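Side-chain contacts in protein phosphatase Slingshot homolog 2 (Homo sapiens, PDB 2NT2), which removes phosphate from phosphoproteins, notably the actin-depolymerising factor cofilin, which it activates and so regulates actin filament dynamics: residues A[17-22]-A[83-88]; A[10-15]-A[28-33]. The protein carries 1 engineered substitution. All blocks are in the same frame, centred on the assembly; numbering follows the deposited sequence.

In the fold
Both contacts lie within the dual-specificity phosphatase catalytic domain, on the same side of its centre, and their own centres are about 6 Å apart. Their segments alternate along the chain: 10-15, 17-22, 28-33, then 83-88. Both contacts reach one mixed sheet, in which strand 83-87 runs between strands 11-14 and 30-35 and parallel to both. Contact 1 sets the short helix 16-19 on the middle strand, whereas contact 2 spans that strand, joining Phe12 of strand 11-14 to Arg28 and Val30 around the beginning of strand 30-35. Backbone bonds of Phe12 with Cys84 and Val86 tie them together. Both contacts thus gather around the strand that leads into the phosphate-binding loop.

Contact 1 (A[17-22]-A[83-88]); sequences WNASNL and KCLVHS. Engineered in segment 83-88: Ser88 (natural residue Cys). With SO4 (sulfate ion), chain D.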
loop_
_atom_site.group_PDB
_atom_site.type_symbol
_atom_site.label_atom_id
_atom_site.label_comp_id
_atom_site.label_asym_id
_atom_site.label_seq_id
_atom_site.Cartn_x
_atom_site.Cartn_y
_atom_site.Cartn_z
ATOM N N TRP A 17 -3.932 -13.156 2.087
ATOM C CA TRP A 17 -3.304 -14.467 2.250
ATOM C C TRP A 17 -1.801 -14.338 2.436
ATOM O O TRP A 17 -1.179 -15.183 3.077
ATOM C CB TRP A 17 -3.679 -15.378 1.077
ATOM C CG TRP A 17 -5.177 -15.521 1.013
ATOM C CD1 TRP A 17 -5.960 -16.314 1.800
ATOM C CD2 TRP A 17 -6.059 -14.842 0.113
ATOM N NE1 TRP A 17 -7.277 -16.172 1.443
ATOM C CE2 TRP A 17 -7.367 -15.278 0.410
ATOM C CE3 TRP A 17 -5.873 -13.915 -0.916
ATOM C CZ2 TRP A 17 -8.482 -14.811 -0.286
ATOM C CZ3 TRP A 17 -6.980 -13.454 -1.605
ATOM C CH2 TRP A 17 -8.268 -13.904 -1.287
ATOM N N ASN A 18 -1.230 -13.249 1.934
ATOM C CA ASN A 18 0.150 -12.896 2.247
ATOM C C ASN A 18 0.259 -12.380 3.677
ATOM O O ASN A 18 1.242 -12.625 4.372
ATOM C CB ASN A 18 0.686 -11.844 1.276
ATOM C CG ASN A 18 0.775 -12.323 -0.155
ATOM O OD1 ASN A 18 0.957 -13.506 -0.445
ATOM N ND2 ASN A 18 0.634 -11.396 -1.095
ATOM N N ALA A 19 -0.761 -11.650 4.137
ATOM C CA ALA A 19 -0.662 -11.068 5.471
ATOM C C ALA A 19 -0.840 -12.121 6.562
ATOM O O ALA A 19 -0.422 -11.899 7.703
ATOM C CB ALA A 19 -1.665 -9.940 5.638
ATOM N N SER A 20 -1.452 -13.250 6.206
ATOM C CA SER A 20 -1.625 -14.358 7.143
ATOM C C SER A 20 -0.487 -15.373 7.079
ATOM O O SER A 20 -0.510 -16.376 7.802
ATOM C CB SER A 20 -2.970 -15.052 6.975
ATOM O OG SER A 20 -3.248 -15.580 5.703
ATOM N N ASN A 21 0.504 -15.139 6.228
ATOM C CA ASN A 21 1.627 -16.074 6.094
ATOM C C ASN A 21 2.834 -15.603 6.893
ATOM O O ASN A 21 3.756 -15.021 6.331
ATOM C CB ASN A 21 1.973 -16.245 4.620
ATOM C CG ASN A 21 3.049 -17.269 4.344
ATOM O OD1 ASN A 21 3.923 -17.521 5.169
ATOM N ND2 ASN A 21 3.010 -17.852 3.152
ATOM N N LEU A 22 2.821 -15.852 8.194
ATOM C CA LEU A 22 3.767 -15.282 9.146
ATOM C C LEU A 22 5.220 -15.528 8.758
ATOM O O LEU A 22 6.020 -14.597 8.657
ATOM C CB LEU A 22 3.497 -15.828 10.547
ATOM C CG LEU A 22 4.513 -15.558 11.652
ATOM C CD1 LEU A 22 4.820 -14.078 11.788
ATOM C CD2 LEU A 22 4.011 -16.102 12.986
ATOM N N LYS A 83 10.896 -3.134 6.897
ATOM C CA LYS A 83 10.089 -3.294 5.702
ATOM C C LYS A 83 8.600 -3.342 6.056
ATOM O O LYS A 83 8.233 -3.729 7.165
ATOM C CB LYS A 83 10.467 -4.553 4.921
ATOM C CG LYS A 83 11.962 -4.738 4.706
ATOM C CD LYS A 83 12.249 -5.684 3.550
ATOM C CE LYS A 83 13.711 -5.584 3.136
ATOM N NZ LYS A 83 14.614 -6.205 4.145
ATOM N N CYS A 84 7.787 -2.933 5.092
ATOM C CA CYS A 84 6.347 -2.783 5.282
ATOM C C CYS A 84 5.577 -3.558 4.222
ATOM O O CYS A 84 5.901 -3.489 3.037
ATOM C CB CYS A 84 5.977 -1.300 5.248
ATOM S SG CYS A 84 4.234 -0.904 5.502
ATOM N N LEU A 85 4.566 -4.307 4.657
ATOM C CA LEU A 85 3.643 -4.946 3.732
ATOM C C LEU A 85 2.397 -4.086 3.542
ATOM O O LEU A 85 1.596 -3.880 4.452
ATOM C CB LEU A 85 3.250 -6.344 4.214
ATOM C CG LEU A 85 2.045 -6.983 3.509
ATOM C CD1 LEU A 85 2.381 -7.295 2.060
ATOM C CD2 LEU A 85 1.587 -8.233 4.244
ATOM N N VAL A 86 2.208 -3.572 2.326
ATOM C CA VAL A 86 0.924 -2.933 2.045
ATOM C C VAL A 86 -0.013 -3.968 1.419
ATOM O O VAL A 86 0.289 -4.493 0.351
ATOM C CB VAL A 86 1.021 -1.713 1.125
ATOM C CG1 VAL A 86 -0.262 -0.894 1.264
ATOM C CG2 VAL A 86 2.239 -0.871 1.455
ATOM N N HIS A 87 -1.112 -4.261 2.109
ATOM C CA HIS A 87 -2.029 -5.289 1.617
ATOM C C HIS A 87 -3.487 -4.859 1.746
ATOM O O HIS A 87 -3.844 -3.987 2.534
ATOM C CB HIS A 87 -1.791 -6.621 2.313
ATOM C CG HIS A 87 -2.337 -6.767 3.694
ATOM N ND1 HIS A 87 -3.569 -7.330 3.945
ATOM C CD2 HIS A 87 -1.835 -6.441 4.908
ATOM C CE1 HIS A 87 -3.802 -7.341 5.246
ATOM N NE2 HIS A 87 -2.763 -6.804 5.856
ATOM N N SER A 88 -4.300 -5.485 0.906
ATOM C CA SER A 88 -5.751 -5.381 0.937
ATOM C C SER A 88 -6.340 -6.786 1.026
ATOM O O SER A 88 -5.729 -7.671 1.632
ATOM C CB SER A 88 -6.265 -4.635 -0.293
ATOM O OG SER A 88 -5.701 -5.154 -1.485
HETATM S S SO4 D . -8.523 -5.069 -2.978
HETATM O O1 SO4 D . -8.672 -6.140 -2.003
HETATM O O2 SO4 D . -9.410 -5.271 -4.121
HETATM O O3 SO4 D . -8.855 -3.785 -2.353
HETATM O O4 SO4 D . -7.133 -5.037 -3.444
#
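Ala19 lays its methyl group over one face of the His87 imidazole, with CB 3.4 Å from the ring centroid and only 12° off the ring normal, a CH-pi contact. NE2 of His87 is the ring atom nearest to Ala19 CB, at 3.3 Å. With chi1 at 78°, CG of His87 sits between the backbone N and the carbonyl carbon, and the ring projects from the strand toward helix 16-19. Its rotation is further fixed by ND1, which donates to Ser88 O at 3.2 Å (N-H...O angle 159°), the oxygen lying close to the ring plane. Next to the ring, the CD2 branch of Leu85 meets Ala19 CA at 3.8 Å and its CB at 3.9 Å, so the one small residue bears on both Leu85 and His87. The engineered Ser88 replaces the cysteine that forms the phosphocysteine intermediate. Its OG is modelled 2.4 Å from O4 of a sulfate ion, a hydrogen bond of doubtful, very short length; Arg94 NE and the backbone N atoms of Met90, Val92 and Ser93 also grip the ion. The histidine at the strand end, followed by the nucleophile position and an anion-cradling loop, is the P-loop signature of protein-tyrosine phosphatases.

Contact 2 (A[10-15]-A[28-33]); sequences HVFLGS and RGVRYI
Strands 11-14 and 30-35 run parallel but are not adjacent: strand 83-87 lies between them, and Phe12 and Gly14 make their backbone bonds to it, so segments 10-15 and 28-33 meet through side chains alone. Phe12 carries the contact. With its CG anti to the carbonyl carbon (chi1 -81°), the ring extends from the sheet toward the residues that open segment 28-33. There the extended chain of Arg28 crosses it at about a right angle. NH1 of Arg28 comes obliquely to the CE2-CZ side of the ring, 3.2 Å from Phe12 CE2 and 3.6 Å from Phe12 CZ, and the guanidinium and ring planes are 66° apart. Arg28 CD adds an aliphatic touch, 4.1 Å from Phe12 CE2. The strongest polar partner of this arginine is Asp24, whose OD2 takes a salt bridge from NE and so helps to hold the guanidinium beside the ring. Across the ring, at the ortho carbon CD1 of Phe12, Val30 CG2 approaches more loosely, at 4.3 Å. A leucine in place of Arg28 would probably leave Asp24 without its charged mate and lose the guanidinium contact at CE2 of Phe12. Between arginine and valine, Gly29 has positive phi (82°) and closes the helix 22-27 in a Schellman motif, turning the chain into strand 30-35. The connection from strand 11-14 through the short helices 16-19 and 22-27 to strand 30-35 is a parallel beta-alpha-beta crossover that skips one strand, part of the alpha/beta fold of the dual-specificity phosphatase domain.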
loop_
_atom_site.group_PDB
_atom_site.type_symbol
_atom_site.label_atom_id
_atom_site.label_comp_id
_atom_site.label_asym_id
_atom_site.label_seq_id
_atom_site.Cartn_x
_atom_site.Cartn_y
_atom_site.Cartn_z
ATOM N N HIS A 10 11.849 -1.053 1.215
ATOM C CA HIS A 10 11.065 -1.137 2.434
ATOM C C HIS A 10 9.581 -1.341 2.193
ATOM O O HIS A 10 8.779 -1.131 3.115
ATOM C CB HIS A 10 11.287 0.145 3.255
ATOM C CG HIS A 10 10.813 1.374 2.539
ATOM N ND1 HIS A 10 11.288 1.762 1.307
ATOM C CD2 HIS A 10 9.894 2.305 2.892
ATOM C CE1 HIS A 10 10.686 2.880 0.932
ATOM N NE2 HIS A 10 9.831 3.232 1.880
ATOM N N VAL A 11 9.169 -1.742 0.990
ATOM C CA VAL A 11 7.730 -1.792 0.701
ATOM C C VAL A 11 7.346 -3.058 -0.053
ATOM O O VAL A 11 7.897 -3.349 -1.117
ATOM C CB VAL A 11 7.244 -0.586 -0.123
ATOM C CG1 VAL A 11 5.759 -0.704 -0.453
ATOM C CG2 VAL A 11 7.522 0.723 0.600
ATOM N N PHE A 12 6.368 -3.783 0.484
ATOM C CA PHE A 12 5.781 -4.912 -0.234
ATOM C C PHE A 12 4.305 -4.635 -0.513
ATOM O O PHE A 12 3.639 -4.012 0.314
ATOM C CB PHE A 12 5.924 -6.219 0.548
ATOM C CG PHE A 12 7.291 -6.873 0.394
ATOM C CD1 PHE A 12 8.341 -6.518 1.223
ATOM C CD2 PHE A 12 7.503 -7.831 -0.585
ATOM C CE1 PHE A 12 9.585 -7.107 1.081
ATOM C CE2 PHE A 12 8.743 -8.421 -0.737
ATOM C CZ PHE A 12 9.788 -8.060 0.095
ATOM N N LEU A 13 3.836 -5.125 -1.646
ATOM C CA LEU A 13 2.427 -5.049 -2.027
ATOM C C LEU A 13 1.819 -6.445 -2.107
ATOM O O LEU A 13 2.346 -7.308 -2.822
ATOM C CB LEU A 13 2.315 -4.311 -3.364
ATOM C CG LEU A 13 0.895 -4.094 -3.897
ATOM C CD1 LEU A 13 0.114 -3.225 -2.927
ATOM C CD2 LEU A 13 0.928 -3.485 -5.292
ATOM N N GLY A 14 0.728 -6.719 -1.389
ATOM C CA GLY A 14 0.219 -8.083 -1.340
ATOM C C GLY A 14 -1.239 -8.229 -0.976
ATOM O O GLY A 14 -2.026 -7.285 -0.986
ATOM N N SER A 15 -1.635 -9.457 -0.633
ATOM C CA SER A 15 -3.015 -9.789 -0.318
ATOM C C SER A 15 -3.185 -10.196 1.141
ATOM O O SER A 15 -2.228 -10.234 1.915
ATOM C CB SER A 15 -3.508 -10.926 -1.225
ATOM O OG SER A 15 -2.733 -12.101 -1.025
ATOM N N ARG A 28 11.083 -12.322 5.068
ATOM C CA ARG A 28 11.322 -11.192 4.179
ATOM C C ARG A 28 11.745 -9.955 4.955
ATOM O O ARG A 28 12.058 -8.926 4.356
ATOM C CB ARG A 28 10.079 -10.893 3.341
ATOM C CG ARG A 28 9.704 -12.024 2.400
ATOM C CD ARG A 28 8.391 -11.729 1.689
ATOM N NE ARG A 28 8.138 -12.640 0.583
ATOM C CZ ARG A 28 8.699 -12.536 -0.615
ATOM N NH1 ARG A 28 9.554 -11.547 -0.854
ATOM N NH2 ARG A 28 8.414 -13.408 -1.571
ATOM N N GLY A 29 11.753 -10.044 6.274
ATOM C CA GLY A 29 12.180 -8.963 7.138
ATOM C C GLY A 29 11.113 -7.913 7.380
ATOM O O GLY A 29 11.425 -6.754 7.664
ATOM N N VAL A 30 9.846 -8.298 7.254
ATOM C CA VAL A 30 8.737 -7.383 7.473
ATOM C C VAL A 30 8.429 -7.264 8.959
ATOM O O VAL A 30 8.483 -8.264 9.680
ATOM C CB VAL A 30 7.460 -7.843 6.744
ATOM C CG1 VAL A 30 6.330 -6.872 7.062
ATOM C CG2 VAL A 30 7.683 -7.964 5.247
ATOM N N ARG A 31 8.117 -6.067 9.448
ATOM C CA ARG A 31 7.733 -5.911 10.849
ATOM C C ARG A 31 6.584 -4.911 10.972
ATOM O O ARG A 31 5.955 -4.812 12.023
ATOM C CB ARG A 31 8.895 -5.464 11.736
ATOM C CG ARG A 31 10.261 -5.975 11.342
ATOM C CD ARG A 31 10.562 -7.378 11.819
ATOM N NE ARG A 31 9.491 -7.977 12.606
ATOM C CZ ARG A 31 9.560 -9.187 13.154
ATOM N NH1 ARG A 31 10.655 -9.922 13.006
ATOM N NH2 ARG A 31 8.536 -9.655 13.854
ATOM N N TYR A 32 6.350 -4.194 9.886
ATOM C CA TYR A 32 5.269 -3.229 9.787
ATOM C C TYR A 32 4.246 -3.718 8.764
ATOM O O TYR A 32 4.609 -4.211 7.697
ATOM C CB TYR A 32 5.790 -1.855 9.365
ATOM C CG TYR A 32 6.788 -1.239 10.310
ATOM C CD1 TYR A 32 8.146 -1.506 10.183
ATOM C CD2 TYR A 32 6.374 -0.388 11.327
ATOM C CE1 TYR A 32 9.073 -0.947 11.043
ATOM C CE2 TYR A 32 7.302 0.173 12.189
ATOM C CZ TYR A 32 8.644 -0.109 12.043
ATOM O OH TYR A 32 9.555 0.456 12.909
ATOM N N ILE A 33 2.968 -3.578 9.091
ATOM C CA ILE A 33 1.938 -3.991 8.145
ATOM C C ILE A 33 0.869 -2.912 8.005
ATOM O O ILE A 33 0.220 -2.550 8.985
ATOM C CB ILE A 33 1.274 -5.309 8.557
ATOM C CG1 ILE A 33 2.247 -6.476 8.746
ATOM C CG2 ILE A 33 0.189 -5.686 7.557
ATOM C CD1 ILE A 33 1.563 -7.747 9.206
#